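Local coordinates for protein glutathione S-transferase (Ceriporiopsis subvermispora, PDB 6J3E) that binds glutathione between a thioredoxin-like and a helical domain and, as a serine-type glutathione S-transferase, probably transfers it to electrophilic substrates, at residues D17-P22 and V218-G223; A134-L139 and F146-R151. All blocks are in the same frame, centred on the assembly; numbering follows the deposited sequence.

Contact 1. Residues D17-P22 and V218-G223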
loop_
_atom_site.group_PDB
_atom_site.type_symbol
_atom_site.label_atom_id
_atom_site.label_comp_id
_atom_site.label_asym_id
_atom_site.label_seq_id
_atom_site.Cartn_x
_atom_site.Cartn_y
_atom_site.Cartn_z
ATOM N N ASP A 17 3.781 15.689 28.392
ATOM C CA ASP A 17 2.430 15.513 27.854
ATOM C C ASP A 17 1.808 14.222 28.301
ATOM O O ASP A 17 0.580 14.134 28.368
ATOM C CB ASP A 17 2.426 15.481 26.336
ATOM C CG ASP A 17 3.169 16.615 25.740
ATOM O OD1 ASP A 17 2.639 17.208 24.800
ATOM O OD2 ASP A 17 4.316 16.893 26.158
ATOM N N LYS A 18 2.645 13.224 28.582
ATOM C CA LYS A 18 2.347 11.805 28.753
ATOM C C LYS A 18 1.740 11.172 27.504
ATOM O O LYS A 18 1.321 10.008 27.547
ATOM C CB LYS A 18 1.483 11.529 30.003
ATOM C CG LYS A 18 0.008 11.791 29.906
ATOM C CD LYS A 18 -0.559 12.285 31.235
ATOM C CE LYS A 18 -0.475 11.217 32.291
ATOM N NZ LYS A 18 -1.422 11.511 33.365
ATOM N N ALA A 19 1.740 11.886 26.375
ATOM C CA ALA A 19 1.197 11.382 25.115
ATOM C C ALA A 19 2.340 10.910 24.224
ATOM O O ALA A 19 3.187 11.711 23.818
ATOM C CB ALA A 19 0.379 12.454 24.398
ATOM N N TRP A 20 2.354 9.617 23.908
ATOM C CA TRP A 20 3.449 9.026 23.142
ATOM C C TRP A 20 3.003 8.119 22.002
ATOM O O TRP A 20 3.796 7.893 21.087
ATOM C CB TRP A 20 4.346 8.207 24.072
ATOM C CG TRP A 20 3.576 7.076 24.619
ATOM C CD1 TRP A 20 2.826 7.072 25.760
ATOM C CD2 TRP A 20 3.408 5.789 24.020
ATOM N NE1 TRP A 20 2.225 5.849 25.919
ATOM C CE2 TRP A 20 2.563 5.046 24.862
ATOM C CE3 TRP A 20 3.909 5.186 22.862
ATOM C CZ2 TRP A 20 2.196 3.738 24.576
ATOM C CZ3 TRP A 20 3.540 3.893 22.579
ATOM C CH2 TRP A 20 2.696 3.183 23.430
ATOM N N SER A 21 1.790 7.574 22.025
ATOM C CA SER A 21 1.443 6.450 21.159
ATOM C C SER A 21 1.390 6.872 19.696
ATOM O O SER A 21 0.915 7.966 19.377
ATOM C CB SER A 21 0.096 5.853 21.568
ATOM O OG SER A 21 -0.455 5.074 20.527
ATOM N N PRO A 22 1.842 6.017 18.779
ATOM C CA PRO A 22 1.672 6.354 17.364
ATOM C C PRO A 22 0.220 6.283 16.936
ATOM O O PRO A 22 -0.257 7.172 16.212
ATOM C CB PRO A 22 2.557 5.314 16.652
ATOM C CG PRO A 22 2.605 4.159 17.579
ATOM C CD PRO A 22 2.523 4.722 18.969
ATOM N N VAL A 218 8.403 8.235 17.179
ATOM C CA VAL A 218 9.843 8.000 17.148
ATOM C C VAL A 218 10.571 9.149 17.815
ATOM O O VAL A 218 11.535 8.945 18.564
ATOM C CB VAL A 218 10.307 7.802 15.695
ATOM C CG1 VAL A 218 11.821 7.762 15.619
ATOM C CG2 VAL A 218 9.699 6.537 15.119
ATOM N N LYS A 219 10.113 10.379 17.560
ATOM C CA LYS A 219 10.811 11.544 18.082
ATOM C C LYS A 219 10.666 11.625 19.588
ATOM O O LYS A 219 11.650 11.856 20.300
ATOM C CB LYS A 219 10.291 12.827 17.434
ATOM C CG LYS A 219 10.957 14.095 17.971
ATOM C CD LYS A 219 10.393 15.366 17.318
ATOM C CE LYS A 219 11.172 16.612 17.718
ATOM N NZ LYS A 219 10.724 17.820 16.990
ATOM N N ARG A 220 9.451 11.418 20.098
ATOM C CA ARG A 220 9.250 11.614 21.527
ATOM C C ARG A 220 9.804 10.448 22.331
ATOM O O ARG A 220 10.425 10.663 23.381
ATOM C CB ARG A 220 7.775 11.859 21.809
ATOM C CG ARG A 220 7.389 13.272 21.448
ATOM C CD ARG A 220 5.945 13.392 21.017
ATOM N NE ARG A 220 5.077 13.746 22.125
ATOM C CZ ARG A 220 4.469 14.916 22.260
ATOM N NH1 ARG A 220 4.612 15.865 21.339
ATOM N NH2 ARG A 220 3.703 15.117 23.317
ATOM N N VAL A 221 9.656 9.219 21.830
ATOM C CA VAL A 221 10.063 8.050 22.604
ATOM C C VAL A 221 11.571 7.859 22.559
ATOM O O VAL A 221 12.205 7.666 23.599
ATOM C CB VAL A 221 9.313 6.795 22.129
ATOM C CG1 VAL A 221 9.998 5.526 22.647
ATOM C CG2 VAL A 221 7.871 6.854 22.611
ATOM N N LEU A 222 12.176 7.894 21.371
ATOM C CA LEU A 222 13.635 7.836 21.318
ATOM C C LEU A 222 14.268 9.101 21.889
ATOM O O LEU A 222 15.390 9.049 22.412
ATOM C CB LEU A 222 14.112 7.601 19.888
ATOM C CG LEU A 222 13.928 6.167 19.394
ATOM C CD1 LEU A 222 14.695 5.939 18.100
ATOM C CD2 LEU A 222 14.381 5.203 20.457
ATOM N N GLY A 223 13.573 10.234 21.814
ATOM C CA GLY A 223 14.050 11.459 22.412
ATOM C C GLY A 223 14.538 12.471 21.395
ATOM O O GLY A 223 15.346 12.165 20.511
#
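The carbonyl oxygen of A19 is gripped by R220, whose NE donates to A19 O over 3.3 Å, and it also takes a weak hydrogen bond from the indole of W25. NE approaches almost in line with the C=O bond (167° at the oxygen), while the oxygen lies somewhat out of the guanidinium plane and the N-H points only moderately well at it. The arginine chain runs out from helix 206-222, and a bend at chi3 (94°) turns NE toward A19 O. At the same guanidinium edge, D17 OD1 forms a salt bridge with R220 NH2 at a modelled 2.8 Å. NH2 crowds the carboxylate in the model, so the bond, weak in its angle, is less certain in detail than the pairing of charges. The carboxylate and guanidinium planes stand 77° apart, and this rules out a flat, two-pronged pairing. R220 NH1 turns to a second acid, E251 near the C-terminus. The neighbouring residue, V221, makes the apolar part: its CG2 rests 4.0 Å from W20 CB. The indole itself leans on W217, the two rings meeting obliquely, and its NE1 makes a weak bond to the carbonyl of P11. With a leucine in place of R220, D17 and E251 would probably lose their shared cationic mate, and A19 O would keep little more than its weak bond to W25. One largely buried arginine thus ties the loop leading into helix 22-34, where S21 is the N-cap, both to the C-terminal helical domain and to the chain end, and its positive charge is probably balanced there by the two carboxylates.

Contact 2. Residues A134-L139 and F146-R151. With EDO (1,2-ethanediol), chain G.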
loop_
_atom_site.group_PDB
_atom_site.type_symbol
_atom_site.label_atom_id
_atom_site.label_comp_id
_atom_site.label_asym_id
_atom_site.label_seq_id
_atom_site.Cartn_x
_atom_site.Cartn_y
_atom_site.Cartn_z
ATOM N N ALA A 134 11.801 0.459 23.170
ATOM C CA ALA A 134 11.878 1.836 23.628
ATOM C C ALA A 134 10.580 2.268 24.309
ATOM O O ALA A 134 10.616 2.933 25.351
ATOM C CB ALA A 134 12.211 2.758 22.455
ATOM N N THR A 135 9.414 1.911 23.747
ATOM C CA THR A 135 8.217 2.406 24.414
ATOM C C THR A 135 7.922 1.642 25.687
ATOM O O THR A 135 7.223 2.170 26.559
ATOM C CB THR A 135 6.975 2.383 23.514
ATOM O OG1 THR A 135 6.272 1.139 23.650
ATOM C CG2 THR A 135 7.339 2.602 22.111
ATOM N N ASN A 136 8.453 0.426 25.823
ATOM C CA ASN A 136 8.266 -0.300 27.074
ATOM C C ASN A 136 8.984 0.400 28.220
ATOM O O ASN A 136 8.414 0.580 29.302
ATOM C CB ASN A 136 8.753 -1.733 26.932
ATOM C CG ASN A 136 8.558 -2.527 28.204
ATOM O OD1 ASN A 136 7.441 -2.920 28.516
ATOM N ND2 ASN A 136 9.647 -2.774 28.944
ATOM N N ALA A 137 10.217 0.845 27.975
ATOM C CA ALA A 137 11.036 1.507 28.980
ATOM C C ALA A 137 10.453 2.822 29.465
ATOM O O ALA A 137 10.990 3.391 30.418
ATOM C CB ALA A 137 12.441 1.765 28.422
ATOM N N GLN A 138 9.402 3.348 28.838
ATOM C CA GLN A 138 8.819 4.594 29.316
ATOM C C GLN A 138 7.371 4.421 29.745
ATOM O O GLN A 138 6.684 5.419 30.008
ATOM C CB GLN A 138 8.942 5.697 28.261
ATOM C CG GLN A 138 8.317 5.371 26.924
ATOM C CD GLN A 138 6.873 5.793 26.845
ATOM O OE1 GLN A 138 6.544 6.983 26.987
ATOM N NE2 GLN A 138 5.992 4.823 26.618
ATOM N N LEU A 139 6.905 3.186 29.854
ATOM C CA LEU A 139 5.553 2.929 30.337
ATOM C C LEU A 139 5.499 2.940 31.861
ATOM O O LEU A 139 6.459 2.559 32.539
ATOM C CB LEU A 139 5.045 1.583 29.817
ATOM C CG LEU A 139 4.747 1.562 28.321
ATOM C CD1 LEU A 139 4.391 0.162 27.851
ATOM C CD2 LEU A 139 3.641 2.567 28.009
ATOM N N PHE A 146 2.380 -5.516 31.583
ATOM C CA PHE A 146 1.532 -6.031 30.516
ATOM C C PHE A 146 2.238 -5.981 29.161
ATOM O O PHE A 146 2.189 -6.942 28.382
ATOM C CB PHE A 146 0.234 -5.223 30.478
ATOM C CG PHE A 146 -0.743 -5.686 29.432
ATOM C CD1 PHE A 146 -0.628 -5.262 28.117
ATOM C CD2 PHE A 146 -1.800 -6.530 29.776
ATOM C CE1 PHE A 146 -1.538 -5.679 27.155
ATOM C CE2 PHE A 146 -2.712 -6.954 28.819
ATOM C CZ PHE A 146 -2.589 -6.516 27.503
ATOM N N PHE A 147 2.863 -4.851 28.843
ATOM C CA PHE A 147 3.457 -4.681 27.518
ATOM C C PHE A 147 4.631 -5.631 27.317
ATOM O O PHE A 147 4.728 -6.322 26.292
ATOM C CB PHE A 147 3.904 -3.232 27.341
ATOM C CG PHE A 147 4.268 -2.880 25.940
ATOM C CD1 PHE A 147 3.319 -2.373 25.080
ATOM C CD2 PHE A 147 5.576 -3.046 25.476
ATOM C CE1 PHE A 147 3.654 -2.046 23.767
ATOM C CE2 PHE A 147 5.912 -2.715 24.175
ATOM C CZ PHE A 147 4.941 -2.212 23.322
ATOM N N ARG A 148 5.532 -5.685 28.294
ATOM C CA ARG A 148 6.695 -6.549 28.161
ATOM C C ARG A 148 6.282 -8.013 28.004
ATOM O O ARG A 148 6.799 -8.718 27.123
ATOM C CB ARG A 148 7.615 -6.350 29.364
ATOM C CG ARG A 148 8.815 -7.249 29.328
ATOM C CD ARG A 148 9.641 -7.154 30.591
ATOM N NE ARG A 148 10.445 -5.939 30.663
ATOM C CZ ARG A 148 11.615 -5.796 30.037
ATOM N NH1 ARG A 148 12.104 -6.781 29.275
ATOM N NH2 ARG A 148 12.300 -4.667 30.169
ATOM N N ARG A 149 5.320 -8.473 28.819
ATOM C CA ARG A 149 4.944 -9.887 28.825
ATOM C C ARG A 149 4.350 -10.302 27.491
ATOM O O ARG A 149 4.757 -11.310 26.899
ATOM C CB ARG A 149 3.940 -10.169 29.949
ATOM C CG ARG A 149 3.598 -11.658 30.114
ATOM C CD ARG A 149 2.138 -11.903 30.486
ATOM N NE ARG A 149 1.588 -10.841 31.329
ATOM C CZ ARG A 149 0.393 -10.289 31.133
ATOM N NH1 ARG A 149 -0.355 -10.708 30.116
ATOM N NH2 ARG A 149 -0.045 -9.309 31.929
ATOM N N THR A 150 3.367 -9.534 27.011
ATOM C CA THR A 150 2.681 -9.882 25.771
ATOM C C THR A 150 3.602 -9.736 24.562
ATOM O O THR A 150 3.607 -10.600 23.675
ATOM C CB THR A 150 1.422 -9.020 25.606
ATOM O OG1 THR A 150 1.767 -7.628 25.591
ATOM C CG2 THR A 150 0.453 -9.262 26.742
ATOM N N ARG A 151 4.390 -8.653 24.506
ATOM C CA ARG A 151 5.243 -8.426 23.343
ATOM C C ARG A 151 6.369 -9.445 23.277
ATOM O O ARG A 151 6.682 -9.955 22.194
ATOM C CB ARG A 151 5.798 -7.001 23.356
ATOM C CG ARG A 151 4.887 -5.959 22.627
ATOM C CD ARG A 151 3.461 -5.887 23.201
ATOM N NE ARG A 151 2.600 -4.960 22.465
ATOM C CZ ARG A 151 1.289 -4.813 22.658
ATOM N NH1 ARG A 151 0.656 -5.539 23.560
ATOM N NH2 ARG A 151 0.609 -3.938 21.944
HETATM C C1 EDO G . 1.913 -0.595 20.188
HETATM O O1 EDO G . 0.681 -0.849 20.913
HETATM C C2 EDO G . 1.727 0.435 19.076
HETATM O O2 EDO G . 2.966 0.506 18.368
#
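N136 and F147 bring the two backbones to a CA-CA distance of 6.5 Å, at the end of helix 109-136, where a type I beta turn from N136 to L139 leads the chain back toward helix 141-153. F147 fills the space between them. With CG anti to the backbone N (chi1 -168°), its ring extends from helix 141-153 toward the turn. The side chains of N136 and F147 run past one another in opposite directions, amide and ring planes 26° apart, and N136 CB lies 3.7 Å from F147 CD2. L139 crosses F147 at about a right angle, its CD1 3.5 Å from F147 CB, and T135 OG1 meets the far end of the ring at F147 CZ (3.6 Å). R151 CD sits 3.8 Å above the centre of the F147 ring, so the aromatic supports the chain of an arginine that binds glutathione in another structure of this protein. Here R151 NH2 makes a weak bond to a 1,2-ethanediol molecule, probably from the crystallisation liquor, while R151 NH1 donates to T150 OG1 in its own guanidinium plane. The polar edge of the contact is organised by E144. N136 ND2 and R148 NE both donate to its OE1, which draws together two donor groups whose planes are perpendicular. R148 also reaches E152 and E161. Van der Waals packing therefore joins helix 141-153 directly to the end of helix 109-136 and the turn that follows it, whereas the polar ends meet through a shared acid, leaving the F147 ring under R151, where it probably helps to place this glutathione-binding arginine.

How the contacts relate
From the N-terminus, the chain leaves strand 5-9 and enters the loop 17-22, which meets residues 218-223 only after almost two hundred further residues. Contact 1 thus closes a long loop that takes in most of the thioredoxin-like domain and several C-terminal helices, and it joins the two domains. Contact 2 lies wholly within that loop: it closes a short helical hairpin between helices 109-136 and 141-153, inside the helical domain. The two are neighbours in space, with centres 14 Å apart. V221 CG1 packs 3.5 Å from A134 CB, and W20 lies against Q138, so helix 206-222 abuts the last turn of helix 109-136, and the N-terminal loop abuts the turn just beyond it.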